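Local coordinates for protein dihydropteridine reductase (Dictyostelium discoideum, PDB 3ORF) that reduces quinonoid dihydropteridines to their tetrahydro forms with NADH or NADPH, working as a homodimer of the short-chain dehydrogenase/reductase family, at residues K23-L28 with T90-A95; G29-L34 with D53-P58; K40-K45 with K219-S224; N48-D53 with A60-T65. One frame throughout, in Å; residues are numbered along the deposited sequence.

In the fold
All four contacts belong to the first half of the Rossmann fold or to helices laid on it. Along the chain come strand 24-28, the glycine turn into helix 33-44, and strands 48-53, 62-65 and 88-93; helix 213-225 joins much later, through contact 3. Contacts 1 and 4 are strand pairs of one sheet, centres about 9 Å apart. Contact 2 shares Asp53 with contact 4, its centre about 8 Å from that of contact 4. The carboxyl ends of strands 24-28 and 48-53 and the glycine turn between them thus form the adenosine and diphosphate site of NAD. Contact 3, about 17 Å from contact 2 between centres, packs the other end of helix 33-44.

Contact 1. Residues K23-L28 with T90-A95; sequences KNILVL and TFVCAA. With NAD (nicotinamide-adenine-dinucleotide), chain E.
Residues Ile25 to Leu28 run parallel to Thr90 to Cys93, the strand axes 4.7 Å apart and 13° from parallel, with backbone bonds alternating between the strands: Leu26 N gives to Thr90 O, Leu26 O takes Val92 N, Leu28 N gives to Val92 O, and Leu28 O takes Ala94 N at 2.7 Å. On the face of Ile25 and Val27, Ile25 lies beside Thr90 and points the same way, Ile25 CG1 3.8 Å from Thr90 CG2, and its CD1 goes on to Val92 CG2. Thr90 turns OG1 away, to Ser224 of helix 213-225. These are the first and fourth strands of the Rossmann fold, adjacent inside the parallel sheet. On the other face the Phe91 ring leans back over the neighbouring strand: with CG anti to the backbone N (chi1 168°), CD1 comes to 3.7 Å from Leu26 CG, Leu26 CD2 sits at the ring edge in plane, and CZ meets Leu28 CB at 3.9 Å. Leu28 then divides its branches, CD2 to Cys93 SG and CD1 to C2A of the NAD adenine (3.6 Å). Ala95 CB packs against the same adenine, and Ala95 O accepts a hydrogen bond from hydroxyl O3D of the nicotinamide ribose (2.8 Å).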
# COMPACT_ATOMS: atom_id res chain seq x y z
N LYS A 23 14.44 14.78 -26.74
CA LYS A 23 13.98 14.52 -25.40
C LYS A 23 13.56 13.06 -25.25
O LYS A 23 13.03 12.48 -26.17
CB LYS A 23 12.86 15.48 -25.05
CG LYS A 23 13.24 16.97 -25.20
CD LYS A 23 13.63 17.56 -23.89
CE LYS A 23 13.30 19.02 -23.87
NZ LYS A 23 14.00 19.68 -22.74
N ASN A 24 13.83 12.46 -24.09
CA ASN A 24 13.44 11.07 -23.84
C ASN A 24 12.27 10.92 -22.89
O ASN A 24 12.25 11.51 -21.79
CB ASN A 24 14.62 10.27 -23.30
CG ASN A 24 15.82 10.38 -24.20
OD1 ASN A 24 15.64 10.44 -25.39
ND2 ASN A 24 17.05 10.40 -23.64
N ILE A 25 11.31 10.07 -23.28
CA ILE A 25 10.31 9.67 -22.32
C ILE A 25 10.38 8.17 -22.07
O ILE A 25 10.47 7.38 -23.01
CB ILE A 25 8.87 10.13 -22.73
CG1 ILE A 25 7.83 9.51 -21.77
CG2 ILE A 25 8.54 9.72 -24.15
CD1 ILE A 25 6.34 9.80 -22.15
N LEU A 26 10.28 7.77 -20.82
CA LEU A 26 10.28 6.37 -20.46
C LEU A 26 8.99 5.93 -19.81
O LEU A 26 8.46 6.63 -18.95
CB LEU A 26 11.42 6.10 -19.50
CG LEU A 26 11.37 4.85 -18.66
CD1 LEU A 26 11.55 3.73 -19.52
CD2 LEU A 26 12.61 4.90 -17.84
N VAL A 27 8.47 4.79 -20.23
CA VAL A 27 7.12 4.41 -19.83
C VAL A 27 7.10 2.96 -19.32
O VAL A 27 7.37 2.03 -20.10
CB VAL A 27 6.10 4.54 -20.98
CG1 VAL A 27 4.68 4.19 -20.47
CG2 VAL A 27 6.15 5.93 -21.68
N LEU A 28 6.78 2.78 -18.03
CA LEU A 28 6.72 1.44 -17.40
C LEU A 28 5.28 1.08 -17.66
O LEU A 28 4.39 1.94 -17.48
CB LEU A 28 7.02 1.55 -15.88
CG LEU A 28 7.03 0.25 -15.07
CD1 LEU A 28 8.16 -0.70 -15.65
CD2 LEU A 28 7.25 0.53 -13.51
N THR A 90 10.87 12.77 -19.02
CA THR A 90 9.59 12.42 -18.52
C THR A 90 9.53 10.90 -18.29
O THR A 90 9.91 10.10 -19.17
CB THR A 90 8.51 12.77 -19.51
OG1 THR A 90 8.39 14.19 -19.60
CG2 THR A 90 7.19 12.15 -19.06
N PHE A 91 9.09 10.52 -17.09
CA PHE A 91 8.85 9.11 -16.77
C PHE A 91 7.38 8.93 -16.47
O PHE A 91 6.78 9.77 -15.77
CB PHE A 91 9.68 8.67 -15.56
CG PHE A 91 9.26 7.33 -15.04
CD1 PHE A 91 9.77 6.15 -15.59
CD2 PHE A 91 8.24 7.22 -14.06
CE1 PHE A 91 9.30 4.89 -15.19
CE2 PHE A 91 7.80 5.97 -13.61
CZ PHE A 91 8.36 4.78 -14.20
N VAL A 92 6.75 7.89 -17.00
CA VAL A 92 5.30 7.65 -16.71
C VAL A 92 5.10 6.22 -16.34
O VAL A 92 5.56 5.32 -17.05
CB VAL A 92 4.43 7.91 -17.94
CG1 VAL A 92 2.91 7.57 -17.62
CG2 VAL A 92 4.56 9.36 -18.39
N CYS A 93 4.48 5.94 -15.20
CA CYS A 93 4.14 4.54 -14.99
C CYS A 93 2.70 4.29 -15.36
O CYS A 93 1.73 4.86 -14.77
CB CYS A 93 4.39 4.13 -13.54
SG CYS A 93 3.76 2.48 -13.07
N ALA A 94 2.51 3.47 -16.39
CA ALA A 94 1.16 3.15 -16.80
C ALA A 94 0.89 1.70 -16.55
O ALA A 94 -0.05 1.18 -17.09
CB ALA A 94 0.92 3.48 -18.28
N ALA A 95 1.76 1.05 -15.80
CA ALA A 95 1.61 -0.34 -15.40
C ALA A 95 0.51 -0.46 -14.34
O ALA A 95 0.27 0.48 -13.58
CB ALA A 95 2.98 -0.87 -14.80
PA NAD E . -3.48 -2.63 -19.39
O1A NAD E . -3.77 -3.91 -18.69
O2A NAD E . -3.67 -2.50 -20.86
O5B NAD E . -1.87 -2.37 -19.22
C5B NAD E . -1.11 -2.43 -18.06
C4B NAD E . 0.32 -2.79 -18.52
O4B NAD E . 1.12 -2.90 -17.31
C3B NAD E . 0.33 -4.21 -19.15
O3B NAD E . 1.21 -4.21 -20.25
C2B NAD E . 1.03 -5.07 -18.12
O2B NAD E . 1.82 -6.09 -18.75
C1B NAD E . 1.96 -4.04 -17.46
N9A NAD E . 2.36 -4.36 -16.06
C8A NAD E . 1.54 -4.91 -15.12
N7A NAD E . 2.25 -4.98 -13.98
C5A NAD E . 3.52 -4.52 -14.20
C6A NAD E . 4.69 -4.37 -13.40
N6A NAD E . 4.74 -4.80 -12.11
N1A NAD E . 5.81 -3.82 -13.95
C2A NAD E . 5.82 -3.46 -15.23
N3A NAD E . 4.72 -3.60 -16.00
C4A NAD E . 3.57 -4.14 -15.53
O3 NAD E . -4.23 -1.53 -18.55
PN NAD E . -4.64 -0.10 -18.93
O1N NAD E . -6.09 -0.23 -19.25
O2N NAD E . -3.63 0.60 -19.84
O5D NAD E . -4.57 0.72 -17.53
C5D NAD E . -3.45 1.55 -17.17
C4D NAD E . -3.58 2.00 -15.70
O4D NAD E . -4.94 2.45 -15.45
C3D NAD E . -3.30 0.96 -14.62
O3D NAD E . -2.32 1.57 -13.71
C2D NAD E . -4.64 0.77 -13.90
O2D NAD E . -4.34 0.43 -12.54
C1D NAD E . -5.12 2.23 -14.01
N1N NAD E . -6.42 2.91 -13.56
C2N NAD E . -7.68 2.90 -14.30
C3N NAD E . -8.80 3.61 -13.74
C7N NAD E . -10.19 3.71 -14.42
O7N NAD E . -11.22 3.55 -13.73
N7N NAD E . -10.16 4.04 -15.72
C4N NAD E . -8.66 4.32 -12.52
C5N NAD E . -7.43 4.34 -11.84
C6N NAD E . -6.34 3.65 -12.35

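Contact 2. Residues G29-L34 with D53-P58; sequences GGSGAL and DFRENP. With NAD (nicotinamide-adenine-dinucleotide), chain E.
The glycine-rich turn of the Rossmann fold, matching a GxGxxG pattern at Gly30, Gly32 and Gly35, meets here the acidic end of the second strand, and together they hold the adenosine and diphosphate of NAD. Ser31 gives two hydrogen bonds to the other segment. Its backbone N donates to Asp53 OD2 at 2.7 Å, approaching the anti side of that oxygen 16° out of the carboxylate plane, while its OG donates to Arg55 O (2.9 Å) from above the carbonyl plane. Asp53 uses both oxygens on the adenosine ribose: OD2 accepts from NAD O3B at 2.6 Å and OD1 from NAD O2B at 2.7 Å. Phe54 N donates to the anti lone pair of OD1, which helps to fix the carboxylate's rotation. Arg55 extends from CG to NE and lays one face of its guanidinium on Ser31 CB, 3.8 Å above the plane; NH1 donates to both O2B and O3B of NAD, each at 3.0 Å. The Phe54 ring covers the adenine, with CZ 3.5 Å from NAD C5A. Gly32, at the N-cap position, brings its CA to NAD O5B, and the first helix amides grip the diphosphate: Ala33 N gives to O2A and Leu34 N to O2N. Backbone bonds from Gly29 and Gly30 to Ile52 tie the turn to strand 48-53, while Leu34 packs on Leu213 and Val216 of helix 213-225.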
# COMPACT_ATOMS: atom_id res chain seq x y z
N GLY A 29 5.03 -0.14 -18.15
CA GLY A 29 3.69 -0.44 -18.62
C GLY A 29 3.56 0.03 -20.05
O GLY A 29 2.43 0.23 -20.58
N GLY A 30 4.71 0.28 -20.68
CA GLY A 30 4.72 0.76 -22.05
C GLY A 30 4.00 -0.06 -23.12
O GLY A 30 3.80 0.44 -24.22
N SER A 31 3.53 -1.27 -22.81
CA SER A 31 2.79 -2.03 -23.84
C SER A 31 1.31 -2.09 -23.58
O SER A 31 0.58 -2.62 -24.44
CB SER A 31 3.28 -3.46 -23.94
OG SER A 31 4.65 -3.48 -24.36
N GLY A 32 0.86 -1.58 -22.42
CA GLY A 32 -0.58 -1.60 -22.06
C GLY A 32 -1.36 -0.65 -22.94
O GLY A 32 -0.76 0.05 -23.76
N ALA A 33 -2.67 -0.55 -22.77
CA ALA A 33 -3.44 0.39 -23.59
C ALA A 33 -2.97 1.84 -23.39
O ALA A 33 -2.64 2.56 -24.35
CB ALA A 33 -4.91 0.26 -23.27
N LEU A 34 -2.92 2.30 -22.15
CA LEU A 34 -2.51 3.69 -21.91
C LEU A 34 -1.05 3.89 -22.29
O LEU A 34 -0.70 4.87 -22.97
CB LEU A 34 -2.75 4.11 -20.43
CG LEU A 34 -2.19 5.48 -20.06
CD1 LEU A 34 -2.88 6.66 -20.88
CD2 LEU A 34 -2.30 5.61 -18.58
N ASP A 53 8.04 -3.30 -20.02
CA ASP A 53 6.78 -4.04 -19.82
C ASP A 53 7.11 -5.56 -19.83
O ASP A 53 8.32 -5.93 -19.94
CB ASP A 53 5.74 -3.64 -20.87
CG ASP A 53 4.33 -3.84 -20.37
OD1 ASP A 53 4.07 -4.82 -19.62
OD2 ASP A 53 3.46 -2.98 -20.70
N PHE A 54 6.10 -6.42 -19.66
CA PHE A 54 6.36 -7.89 -19.70
C PHE A 54 6.59 -8.40 -21.13
O PHE A 54 7.24 -9.41 -21.34
CB PHE A 54 5.32 -8.75 -18.95
CG PHE A 54 5.17 -8.39 -17.49
CD1 PHE A 54 3.91 -8.13 -16.93
CD2 PHE A 54 6.30 -8.25 -16.66
CE1 PHE A 54 3.79 -7.75 -15.55
CE2 PHE A 54 6.17 -7.85 -15.29
CZ PHE A 54 4.94 -7.63 -14.77
N ARG A 55 6.07 -7.66 -22.09
CA ARG A 55 6.24 -7.97 -23.51
C ARG A 55 6.73 -6.66 -24.20
O ARG A 55 6.62 -5.54 -23.62
CB ARG A 55 4.93 -8.54 -24.07
CG ARG A 55 3.82 -7.54 -24.22
CD ARG A 55 2.41 -8.17 -24.05
NE ARG A 55 1.39 -7.10 -24.00
CZ ARG A 55 1.03 -6.46 -22.88
NH1 ARG A 55 1.56 -6.79 -21.70
NH2 ARG A 55 0.12 -5.49 -22.92
N GLU A 56 7.31 -6.81 -25.38
CA GLU A 56 7.92 -5.70 -26.10
C GLU A 56 6.85 -4.74 -26.62
O GLU A 56 5.68 -5.15 -26.84
CB GLU A 56 8.73 -6.24 -27.33
CG GLU A 56 9.78 -7.38 -27.04
CD GLU A 56 11.09 -6.92 -26.31
OE1 GLU A 56 12.12 -7.64 -26.43
OE2 GLU A 56 11.09 -5.86 -25.58
N ASN A 57 7.26 -3.50 -26.87
CA ASN A 57 6.44 -2.55 -27.62
C ASN A 57 7.24 -2.14 -28.82
O ASN A 57 8.10 -1.21 -28.70
CB ASN A 57 6.05 -1.29 -26.83
CG ASN A 57 5.15 -0.36 -27.66
OD1 ASN A 57 4.55 0.58 -27.12
ND2 ASN A 57 5.05 -0.62 -28.98
N PRO A 58 7.01 -2.82 -29.97
CA PRO A 58 7.93 -2.66 -31.11
C PRO A 58 7.77 -1.27 -31.67
O PRO A 58 8.64 -0.78 -32.29
CB PRO A 58 7.48 -3.74 -32.11
CG PRO A 58 6.02 -4.02 -31.76
CD PRO A 58 5.84 -3.68 -30.29
PA NAD E . -3.48 -2.63 -19.39
O1A NAD E . -3.77 -3.91 -18.69
O2A NAD E . -3.67 -2.50 -20.86
O5B NAD E . -1.87 -2.37 -19.22
C5B NAD E . -1.11 -2.43 -18.06
C4B NAD E . 0.32 -2.79 -18.52
O4B NAD E . 1.12 -2.90 -17.31
C3B NAD E . 0.33 -4.21 -19.15
O3B NAD E . 1.21 -4.21 -20.25
C2B NAD E . 1.03 -5.07 -18.12
O2B NAD E . 1.82 -6.09 -18.75
C1B NAD E . 1.96 -4.04 -17.46
N9A NAD E . 2.36 -4.36 -16.06
C8A NAD E . 1.54 -4.91 -15.12
N7A NAD E . 2.25 -4.98 -13.98
C5A NAD E . 3.52 -4.52 -14.20
C6A NAD E . 4.69 -4.37 -13.40
N6A NAD E . 4.74 -4.80 -12.11
N1A NAD E . 5.81 -3.82 -13.95
C2A NAD E . 5.82 -3.46 -15.23
N3A NAD E . 4.72 -3.60 -16.00
C4A NAD E . 3.57 -4.14 -15.53
O3 NAD E . -4.23 -1.53 -18.55
PN NAD E . -4.64 -0.10 -18.93
O1N NAD E . -6.09 -0.23 -19.25
O2N NAD E . -3.63 0.60 -19.84
O5D NAD E . -4.57 0.72 -17.53
C5D NAD E . -3.45 1.55 -17.17
C4D NAD E . -3.58 2.00 -15.70
O4D NAD E . -4.94 2.45 -15.45
C3D NAD E . -3.30 0.96 -14.62
O3D NAD E . -2.32 1.57 -13.71
C2D NAD E . -4.64 0.77 -13.90
O2D NAD E . -4.34 0.43 -12.54
C1D NAD E . -5.12 2.23 -14.01
N1N NAD E . -6.42 2.91 -13.56
C2N NAD E . -7.68 2.90 -14.30
C3N NAD E . -8.80 3.61 -13.74
C7N NAD E . -10.19 3.71 -14.42
O7N NAD E . -11.22 3.55 -13.73
N7N NAD E . -10.16 4.04 -15.72
C4N NAD E . -8.66 4.32 -12.52
C5N NAD E . -7.43 4.34 -11.84
C6N NAD E . -6.34 3.65 -12.35

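Contact 3. Residues K40-K45 with K219-S224; sequences KFFKSK and KLFEWS
The Phe221 ring takes Phe41 and Lys45 on one and the same face and turns its edge to Phe42, and the three phenylalanines form an aromatic cluster. With Phe42 it makes a T-shaped pair, centroids 5.4 Å apart and planes at 83°, Phe221 CD1 lying 3.8 Å above the Phe42 plane toward the rim. Phe41 in turn offers its edge to the face of Phe221, an offset edge-to-face pair with planes at 64°, and its CE2 touches Phe221 CB at 3.7 Å. Lys45 lies over that same face: CG is 3.9 Å from the ring centroid, a CH-pi contact, and the chain bends at chi2 so that CD continues across the ring to Phe221 CE2. Phe42 reaches further, its CZ 3.6 Å from Phe221 CA and its edge facing Ser224 OG in plane. That hydroxyl is fixed by a hydrogen bond to Leu220 O (2.6 Å), whose other donor, Ser224 N, arrives from the opposite face of the carbonyl plane. The two helix segments cross at -47° with axes 10.7 Å apart. Trp47 adds its ring to Phe42 and Phe221, and Leu220 rests on Val141 of strand 138-143, so the helix pair sits on one side of the central sheet.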
# COMPACT_ATOMS: atom_id res chain seq x y z
N LYS A 40 2.95 6.30 -28.51
CA LYS A 40 2.54 6.70 -29.85
C LYS A 40 2.49 8.23 -29.94
O LYS A 40 3.04 8.81 -30.88
CB LYS A 40 1.17 6.10 -30.20
CG LYS A 40 0.92 5.82 -31.65
CD LYS A 40 -0.45 6.36 -32.10
CE LYS A 40 -1.55 5.30 -32.20
NZ LYS A 40 -2.59 5.60 -33.30
N PHE A 41 1.84 8.88 -28.97
CA PHE A 41 1.69 10.31 -29.00
C PHE A 41 3.06 11.01 -28.83
O PHE A 41 3.36 12.00 -29.53
CB PHE A 41 0.72 10.80 -27.90
CG PHE A 41 0.33 12.23 -28.03
CD1 PHE A 41 -0.85 12.60 -28.69
CD2 PHE A 41 1.19 13.25 -27.54
CE1 PHE A 41 -1.19 14.02 -28.84
CE2 PHE A 41 0.85 14.63 -27.68
CZ PHE A 41 -0.34 15.01 -28.33
N PHE A 42 3.88 10.54 -27.92
CA PHE A 42 5.19 11.21 -27.80
C PHE A 42 6.02 11.09 -29.05
O PHE A 42 6.61 12.07 -29.49
CB PHE A 42 5.96 10.83 -26.55
CG PHE A 42 5.53 11.64 -25.32
CD1 PHE A 42 4.21 11.53 -24.80
CD2 PHE A 42 6.42 12.49 -24.69
CE1 PHE A 42 3.79 12.25 -23.68
CE2 PHE A 42 6.02 13.23 -23.52
CZ PHE A 42 4.69 13.14 -23.04
N LYS A 43 6.02 9.89 -29.62
CA LYS A 43 6.73 9.57 -30.86
C LYS A 43 6.27 10.53 -31.98
O LYS A 43 7.11 11.11 -32.66
CB LYS A 43 6.58 8.09 -31.20
CG LYS A 43 7.46 7.60 -32.36
CD LYS A 43 7.23 6.13 -32.60
CE LYS A 43 7.82 5.64 -33.94
NZ LYS A 43 7.90 4.15 -34.06
N SER A 44 4.97 10.82 -32.08
CA SER A 44 4.48 11.82 -33.05
C SER A 44 4.98 13.26 -32.86
O SER A 44 4.98 14.05 -33.79
CB SER A 44 2.95 11.77 -33.16
OG SER A 44 2.33 12.65 -32.25
N LYS A 45 5.41 13.61 -31.67
CA LYS A 45 5.94 14.96 -31.39
C LYS A 45 7.47 14.92 -31.42
O LYS A 45 8.15 15.81 -30.94
CB LYS A 45 5.38 15.45 -30.03
CG LYS A 45 3.84 15.66 -30.06
CD LYS A 45 3.48 16.99 -30.76
CE LYS A 45 1.98 17.25 -30.68
NZ LYS A 45 1.25 16.39 -31.61
N LYS A 219 -2.22 15.78 -22.17
CA LYS A 219 -1.94 16.45 -20.88
C LYS A 219 -0.50 16.17 -20.42
O LYS A 219 0.25 17.10 -20.05
CB LYS A 219 -2.93 16.01 -19.82
CG LYS A 219 -2.77 16.69 -18.43
CD LYS A 219 -2.75 18.24 -18.51
CE LYS A 219 -4.12 18.80 -18.80
NZ LYS A 219 -4.26 20.22 -18.22
N LEU A 220 -0.06 14.93 -20.53
CA LEU A 220 1.35 14.59 -20.17
C LEU A 220 2.38 15.36 -20.97
O LEU A 220 3.47 15.76 -20.45
CB LEU A 220 1.62 13.07 -20.29
CG LEU A 220 0.82 12.17 -19.26
CD1 LEU A 220 0.96 10.70 -19.57
CD2 LEU A 220 1.23 12.40 -17.83
N PHE A 221 2.09 15.47 -22.27
CA PHE A 221 2.91 16.23 -23.17
C PHE A 221 2.97 17.70 -22.83
O PHE A 221 4.04 18.27 -22.81
CB PHE A 221 2.49 16.06 -24.63
CG PHE A 221 3.50 16.67 -25.60
CD1 PHE A 221 4.73 16.07 -25.79
CD2 PHE A 221 3.18 17.82 -26.32
CE1 PHE A 221 5.67 16.64 -26.73
CE2 PHE A 221 4.08 18.40 -27.25
CZ PHE A 221 5.32 17.83 -27.45
N GLU A 222 1.82 18.33 -22.55
CA GLU A 222 1.78 19.72 -22.06
C GLU A 222 2.64 19.91 -20.79
O GLU A 222 3.40 20.87 -20.71
CB GLU A 222 0.32 20.22 -21.89
CG GLU A 222 0.10 21.58 -21.17
CD GLU A 222 -1.40 21.88 -20.76
OE1 GLU A 222 -2.25 20.94 -20.63
OE2 GLU A 222 -1.71 23.07 -20.51
N TRP A 223 2.56 19.00 -19.82
CA TRP A 223 3.38 19.14 -18.64
C TRP A 223 4.86 18.91 -18.94
O TRP A 223 5.69 19.48 -18.30
CB TRP A 223 2.97 18.18 -17.52
CG TRP A 223 1.59 18.40 -16.86
CD1 TRP A 223 0.87 19.55 -16.75
CD2 TRP A 223 0.81 17.37 -16.21
NE1 TRP A 223 -0.33 19.31 -16.07
CE2 TRP A 223 -0.37 17.99 -15.71
CE3 TRP A 223 1.02 16.00 -15.96
CZ2 TRP A 223 -1.35 17.27 -15.04
CZ3 TRP A 223 0.02 15.28 -15.26
CH2 TRP A 223 -1.14 15.91 -14.83
N SER A 224 5.16 18.03 -19.89
CA SER A 224 6.56 17.72 -20.30
C SER A 224 7.32 18.87 -20.99
O SER A 224 8.54 18.93 -20.87
CB SER A 224 6.56 16.54 -21.24
OG SER A 224 6.08 15.46 -20.49

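Contact 4. Residues N48-D53 with A60-T65; sequences NTISID and ADHSFT. With NAD (nicotinamide-adenine-dinucleotide), chain E.
Thr49 meets Ala60 and Asp61 near the start of strand 48-53 and just before strand 62-65. Its CB lies 4.2 Å from Asp61 OD2; beyond it, OG1, placed between the backbone N and the carbonyl carbon (chi1 59°), accepts a hydrogen bond from Asp61 N at 3.1 Å and gives a weak one back to Asp61 OD2. The other branch, CG2, turns to Phe42 and Lys43 of helix 33-44. Thr49 N adds a second weak bond to Asp61 OD2, so one residue's amide and hydroxyl both meet the carboxylate. From there the backbones run parallel, 10° apart: His62 N gives to Thr49 O, Ser51 N to His62 O (2.8 Å), Phe64 N to Ser51 O (2.7 Å) and Asp53 N to Phe64 O. These are the second and third strands of the Rossmann sheet, strand 62-65 forming one edge within the chain. On the face of Ile50 and Ile52, Ile50 CG1 touches His62 CB at 3.9 Å, and Asn48 OD1 sits in plane at the edge of the His62 ring, amide and imidazole 56° apart. Ile50 CG2 meets the edge of the Phe64 ring at CE1 (4.0 Å), the side chains pointing the same way; Phe64 and Ile52 pack on Val77 and Ile81 of helix 71-82. Toward helix 33-44, Ser51 CB faces Ala60 CB at 4.1 Å, and Ser63 OG holds Asn57 N of the connecting loop.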
# COMPACT_ATOMS: atom_id res chain seq x y z
N ASN A 48 12.08 10.79 -28.32
CA ASN A 48 12.57 9.46 -28.31
C ASN A 48 11.78 8.73 -27.17
O ASN A 48 11.63 9.26 -26.04
CB ASN A 48 14.04 9.59 -28.03
CG ASN A 48 14.82 8.39 -28.43
OD1 ASN A 48 15.15 7.56 -27.58
ND2 ASN A 48 15.14 8.27 -29.72
N THR A 49 11.26 7.55 -27.48
CA THR A 49 10.43 6.78 -26.56
C THR A 49 11.07 5.47 -26.10
O THR A 49 11.69 4.78 -26.90
CB THR A 49 9.11 6.41 -27.22
OG1 THR A 49 9.37 5.64 -28.40
CG2 THR A 49 8.34 7.66 -27.56
N ILE A 50 10.90 5.12 -24.82
CA ILE A 50 11.43 3.87 -24.27
C ILE A 50 10.33 3.17 -23.46
O ILE A 50 9.59 3.85 -22.70
CB ILE A 50 12.59 4.11 -23.35
CG1 ILE A 50 13.74 4.78 -24.09
CG2 ILE A 50 13.06 2.81 -22.77
CD1 ILE A 50 14.38 5.77 -23.27
N SER A 51 10.21 1.85 -23.60
CA SER A 51 9.12 1.10 -22.95
C SER A 51 9.69 -0.06 -22.15
O SER A 51 10.53 -0.79 -22.66
CB SER A 51 8.08 0.63 -24.01
OG SER A 51 7.15 -0.34 -23.53
N ILE A 52 9.30 -0.17 -20.88
CA ILE A 52 9.54 -1.38 -20.09
C ILE A 52 8.17 -2.00 -19.79
O ILE A 52 7.24 -1.31 -19.37
CB ILE A 52 10.27 -1.07 -18.73
CG1 ILE A 52 11.61 -0.32 -18.94
CG2 ILE A 52 10.45 -2.33 -17.86
CD1 ILE A 52 12.09 0.47 -17.64
N ASP A 53 8.04 -3.30 -20.02
CA ASP A 53 6.78 -4.04 -19.82
C ASP A 53 7.11 -5.56 -19.83
O ASP A 53 8.32 -5.93 -19.94
CB ASP A 53 5.74 -3.64 -20.87
CG ASP A 53 4.33 -3.84 -20.37
OD1 ASP A 53 4.07 -4.82 -19.62
OD2 ASP A 53 3.46 -2.98 -20.70
N ALA A 60 7.87 1.41 -29.96
CA ALA A 60 8.78 2.29 -29.26
C ALA A 60 10.19 2.18 -29.83
O ALA A 60 10.59 1.14 -30.40
CB ALA A 60 8.79 1.96 -27.79
N ASP A 61 10.95 3.27 -29.63
CA ASP A 61 12.30 3.40 -30.14
C ASP A 61 13.22 2.47 -29.38
O ASP A 61 14.15 1.90 -29.96
CB ASP A 61 12.76 4.90 -30.18
CG ASP A 61 11.87 5.75 -31.12
OD1 ASP A 61 11.57 5.29 -32.27
OD2 ASP A 61 11.39 6.83 -30.71
N HIS A 62 12.96 2.31 -28.09
CA HIS A 62 13.66 1.28 -27.36
C HIS A 62 12.66 0.53 -26.51
O HIS A 62 11.84 1.15 -25.83
CB HIS A 62 14.70 1.88 -26.44
CG HIS A 62 15.77 2.66 -27.13
ND1 HIS A 62 16.98 2.09 -27.50
CD2 HIS A 62 15.86 3.97 -27.44
CE1 HIS A 62 17.75 3.02 -28.03
NE2 HIS A 62 17.10 4.17 -28.00
N SER A 63 12.74 -0.79 -26.51
CA SER A 63 11.76 -1.57 -25.74
C SER A 63 12.48 -2.63 -24.91
O SER A 63 13.32 -3.37 -25.44
CB SER A 63 10.68 -2.18 -26.67
OG SER A 63 9.93 -3.18 -26.01
N PHE A 64 12.12 -2.72 -23.63
CA PHE A 64 12.74 -3.68 -22.72
C PHE A 64 11.68 -4.55 -22.07
O PHE A 64 10.56 -4.11 -21.79
CB PHE A 64 13.57 -2.99 -21.63
CG PHE A 64 14.76 -2.23 -22.17
CD1 PHE A 64 14.65 -0.87 -22.47
CD2 PHE A 64 15.96 -2.88 -22.43
CE1 PHE A 64 15.70 -0.16 -22.99
CE2 PHE A 64 17.05 -2.17 -22.95
CZ PHE A 64 16.92 -0.80 -23.25
N THR A 65 12.08 -5.77 -21.77
CA THR A 65 11.21 -6.76 -21.24
C THR A 65 11.74 -7.06 -19.85
O THR A 65 12.99 -7.08 -19.65
CB THR A 65 11.25 -7.97 -22.18
OG1 THR A 65 9.93 -8.29 -22.54
CG2 THR A 65 12.05 -9.19 -21.63
PA NAD E . -3.48 -2.63 -19.39
O1A NAD E . -3.77 -3.91 -18.69
O2A NAD E . -3.67 -2.50 -20.86
O5B NAD E . -1.87 -2.37 -19.22
C5B NAD E . -1.11 -2.43 -18.06
C4B NAD E . 0.32 -2.79 -18.52
O4B NAD E . 1.12 -2.90 -17.31
C3B NAD E . 0.33 -4.21 -19.15
O3B NAD E . 1.21 -4.21 -20.25
C2B NAD E . 1.03 -5.07 -18.12
O2B NAD E . 1.82 -6.09 -18.75
C1B NAD E . 1.96 -4.04 -17.46
N9A NAD E . 2.36 -4.36 -16.06
C8A NAD E . 1.54 -4.91 -15.12
N7A NAD E . 2.25 -4.98 -13.98
C5A NAD E . 3.52 -4.52 -14.20
C6A NAD E . 4.69 -4.37 -13.40
N6A NAD E . 4.74 -4.80 -12.11
N1A NAD E . 5.81 -3.82 -13.95
C2A NAD E . 5.82 -3.46 -15.23
N3A NAD E . 4.72 -3.60 -16.00
C4A NAD E . 3.57 -4.14 -15.53
O3 NAD E . -4.23 -1.53 -18.55
PN NAD E . -4.64 -0.10 -18.93
O1N NAD E . -6.09 -0.23 -19.25
O2N NAD E . -3.63 0.60 -19.84
O5D NAD E . -4.57 0.72 -17.53
C5D NAD E . -3.45 1.55 -17.17
C4D NAD E . -3.58 2.00 -15.70
O4D NAD E . -4.94 2.45 -15.45
C3D NAD E . -3.30 0.96 -14.62
O3D NAD E . -2.32 1.57 -13.71
C2D NAD E . -4.64 0.77 -13.90
O2D NAD E . -4.34 0.43 -12.54
C1D NAD E . -5.12 2.23 -14.01
N1N NAD E . -6.42 2.91 -13.56
C2N NAD E . -7.68 2.90 -14.30
C3N NAD E . -8.80 3.61 -13.74
C7N NAD E . -10.19 3.71 -14.42
O7N NAD E . -11.22 3.55 -13.73
N7N NAD E . -10.16 4.04 -15.72
C4N NAD E . -8.66 4.32 -12.52
C5N NAD E . -7.43 4.34 -11.84
C6N NAD E . -6.34 3.65 -12.35